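Local coordinates for protein beta-lactamase (Klebsiella pneumoniae, PDB 6M5H) that probably hydrolyses beta-lactam antibiotics to substituted beta-amino acids, as a plasmid-borne class C enzyme associated with antibiotic resistance, at residues V69-K74 / R154-I159. The protein carries 1 engineered substitution. Sequence-based numbering, arbitrary orientation.
Sequences VGSLSK and RVFSNI. Engineered in segment 154-159: F156 (natural residue Tyr).
K74 meets N158 through its ammonium: NZ donates to OD1 of N158 at 2.7 Å. The approach makes 150° with the C=O, and the donor is tilted 30° from the carbonyl plane. The same K74 NZ gives a second bond to S71 OG, 2.8 Å away, and a third to the backbone O of A227, so three acceptors fix the end of the lysine. Its chain runs extended until its last torsion, where a bend swings NZ off the line of the methylenes, and K74 CE lies 3.6 Å from F156 CZ. S71 and K74 are spaced as in the SxxK motif of serine beta-lactamases, close to helix 72-86, and face the segment that leads into helix 158-171 in the class C beta-lactamase active site; S71 is the residue to which AMP is covalently attached in another structure of this protein. F156, engineered from tyrosine, projects its ring with CG anti to the backbone N (chi1 -175°), presenting an edge to S71, whose OG sits 3.3 Å from F156 CZ. Against this buried lysine–ring packing, the S71 and N158 side is the more solvent-accessible: both residues are partly exposed, whereas K74 and F156 are buried.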
ATOM      1  N   VAL A  69      -0.581  -8.366   1.285  1.00  8.50           N
ATOM      2  CA  VAL A  69       0.241  -7.178   1.405  1.00  8.22           C
ATOM      3  C   VAL A  69      -0.335  -6.134   2.347  1.00  7.98           C
ATOM      4  O   VAL A  69       0.236  -5.043   2.473  1.00  8.58           O
ATOM      5  CB  VAL A  69       0.595  -6.588   0.029  1.00  8.72           C
ATOM      6  CG1 VAL A  69       1.381  -7.607  -0.799  1.00  9.79           C
ATOM      7  CG2 VAL A  69      -0.666  -6.120  -0.729  1.00 10.00           C
ATOM      8  N   GLY A  70      -1.412  -6.451   3.056  1.00  8.76           N
ATOM      9  CA  GLY A  70      -1.898  -5.554   4.091  1.00  9.18           C
ATOM     10  C   GLY A  70      -2.068  -4.144   3.591  1.00  8.19           C
ATOM     11  O   GLY A  70      -2.689  -3.909   2.548  1.00  8.09           O
ATOM     12  N   SER A  71      -1.473  -3.188   4.316  1.00  8.89           N
ATOM     13  CA  SER A  71      -1.658  -1.775   3.989  1.00  8.75           C
ATOM     14  C   SER A  71      -1.148  -1.338   2.622  1.00  8.91           C
ATOM     15  O   SER A  71      -1.521  -0.237   2.205  1.00  8.78           O
ATOM     16  CB  SER A  71      -1.056  -0.853   5.046  1.00  8.95           C
ATOM     17  OG  SER A  71      -1.824  -0.919   6.220  1.00 10.37           O
ATOM     18  N   LEU A  72      -0.362  -2.137   1.899  1.00  8.13           N
ATOM     19  CA  LEU A  72      -0.145  -1.752   0.506  1.00  8.50           C
ATOM     20  C   LEU A  72      -1.461  -1.621  -0.235  1.00  7.91           C
ATOM     21  O   LEU A  72      -1.575  -0.827  -1.187  1.00  8.78           O
ATOM     22  CB  LEU A  72       0.772  -2.733  -0.230  1.00  9.02           C
ATOM     23  CG  LEU A  72       2.238  -2.771   0.198  1.00 11.64           C
ATOM     24  CD1 LEU A  72       3.036  -3.645  -0.769  1.00 11.57           C
ATOM     25  CD2 LEU A  72       2.795  -1.440   0.327  1.00 16.52           C
ATOM     26  N   SER A  73      -2.476  -2.363   0.229  1.00  8.30           N
ATOM     27  CA  SER A  73      -3.814  -2.295  -0.348  1.00  8.00           C
ATOM     28  C   SER A  73      -4.353  -0.876  -0.346  1.00  7.68           C
ATOM     29  O   SER A  73      -5.155  -0.512  -1.212  1.00  8.00           O
ATOM     30  CB  SER A  73      -4.763  -3.178   0.458  1.00  8.40           C
ATOM     31  OG  SER A  73      -4.278  -4.504   0.519  1.00  8.17           O
ATOM     32  N   LYS A  74      -3.956  -0.075   0.643  1.00  8.26           N
ATOM     33  CA  LYS A  74      -4.474   1.279   0.762  1.00  8.72           C
ATOM     34  C   LYS A  74      -4.042   2.146  -0.397  1.00  7.48           C
ATOM     35  O   LYS A  74      -4.736   3.106  -0.739  1.00  8.58           O
ATOM     36  CB  LYS A  74      -3.997   1.901   2.071  1.00  7.94           C
ATOM     37  CG  LYS A  74      -4.394   1.092   3.307  1.00  8.96           C
ATOM     38  CD  LYS A  74      -4.023   1.817   4.587  1.00  8.56           C
ATOM     39  CE  LYS A  74      -4.752   1.276   5.820  1.00  9.59           C
ATOM     40  NZ  LYS A  74      -4.468  -0.169   6.056  1.00  9.91           N
ATOM     41  N   ARG A 154      -2.357  13.350  12.386  1.00  9.60           N
ATOM     42  CA  ARG A 154      -2.326  12.159  11.561  1.00  9.84           C
ATOM     43  C   ARG A 154      -2.469  10.946  12.471  1.00  8.54           C
ATOM     44  O   ARG A 154      -1.702  10.774  13.431  1.00 10.25           O
ATOM     45  CB  ARG A 154      -1.025  12.121  10.792  1.00  9.58           C
ATOM     46  CG  ARG A 154      -0.889  10.882   9.948  1.00  9.93           C
ATOM     47  CD  ARG A 154       0.475  10.819   9.283  1.00  9.73           C
ATOM     48  NE  ARG A 154       0.614   9.677   8.371  1.00 10.25           N
ATOM     49  CZ  ARG A 154       0.880   8.434   8.760  1.00  9.89           C
ATOM     50  NH1 ARG A 154       1.082   8.128  10.041  1.00 11.68           N
ATOM     51  NH2 ARG A 154       0.998   7.487   7.831  1.00 11.14           N
ATOM     52  N   VAL A 155      -3.447  10.113  12.153  1.00  8.76           N
ATOM     53  CA  VAL A 155      -3.697   8.838  12.804  1.00  9.50           C
ATOM     54  C   VAL A 155      -3.926   7.840  11.679  1.00  7.97           C
ATOM     55  O   VAL A 155      -4.955   7.898  10.998  1.00  9.03           O
ATOM     56  CB  VAL A 155      -4.928   8.899  13.729  1.00  9.06           C
ATOM     57  CG1 VAL A 155      -5.246   7.500  14.266  1.00 11.50           C
ATOM     58  CG2 VAL A 155      -4.714   9.922  14.860  1.00 11.46           C
ATOM     59  N   PHE A 156      -2.957   6.973  11.437  1.00  8.07           N
ATOM     60  CA  PHE A 156      -3.099   5.991  10.370  1.00  8.62           C
ATOM     61  C   PHE A 156      -4.375   5.181  10.628  1.00  9.07           C
ATOM     62  O   PHE A 156      -4.617   4.733  11.750  1.00  9.01           O
ATOM     63  CB  PHE A 156      -1.874   5.079  10.424  1.00  9.10           C
ATOM     64  CG  PHE A 156      -1.804   4.080   9.319  1.00  8.61           C
ATOM     65  CD1 PHE A 156      -1.527   4.475   8.024  1.00  9.43           C
ATOM     66  CD2 PHE A 156      -2.022   2.751   9.579  1.00 11.09           C
ATOM     67  CE1 PHE A 156      -1.439   3.536   7.005  1.00  9.92           C
ATOM     68  CE2 PHE A 156      -1.919   1.802   8.583  1.00 11.30           C
ATOM     69  CZ  PHE A 156      -1.653   2.212   7.296  1.00 11.04           C
ATOM     70  N   SER A 157      -5.228   5.019   9.611  1.00  8.48           N
ATOM     71  CA  SER A 157      -6.573   4.499   9.857  1.00  8.17           C
ATOM     72  C   SER A 157      -7.075   3.550   8.780  1.00  8.32           C
ATOM     73  O   SER A 157      -7.186   3.924   7.607  1.00  8.91           O
ATOM     74  CB  SER A 157      -7.557   5.660  10.014  1.00  8.30           C
ATOM     75  OG  SER A 157      -8.865   5.169  10.221  1.00  8.79           O
ATOM     76  N   ASN A 158      -7.464   2.337   9.191  1.00  9.09           N
ATOM     77  CA  ASN A 158      -8.168   1.467   8.263  1.00  8.88           C
ATOM     78  C   ASN A 158      -9.561   1.985   7.955  1.00  8.96           C
ATOM     79  O   ASN A 158     -10.062   1.817   6.835  1.00  8.97           O
ATOM     80  CB  ASN A 158      -8.293   0.064   8.834  1.00  8.99           C
ATOM     81  CG  ASN A 158      -7.001  -0.663   8.852  1.00  9.62           C
ATOM     82  OD1 ASN A 158      -6.020  -0.223   8.253  1.00 10.26           O
ATOM     83  ND2 ASN A 158      -6.986  -1.814   9.496  1.00 12.60           N
ATOM     84  N   ILE A 159     -10.210   2.599   8.942  1.00  9.00           N
ATOM     85  CA  ILE A 159     -11.572   3.082   8.745  1.00  9.31           C
ATOM     86  C   ILE A 159     -11.578   4.211   7.728  1.00  8.03           C
ATOM     87  O   ILE A 159     -12.389   4.233   6.801  1.00  8.63           O
ATOM     88  CB  ILE A 159     -12.224   3.529  10.072  1.00  9.89           C
ATOM     89  CG1 ILE A 159     -12.099   2.444  11.141  1.00 10.31           C
ATOM     90  CG2 ILE A 159     -13.695   3.816   9.811  1.00 10.23           C
ATOM     91  CD1 ILE A 159     -12.648   2.875  12.514  1.00 11.94           C
TER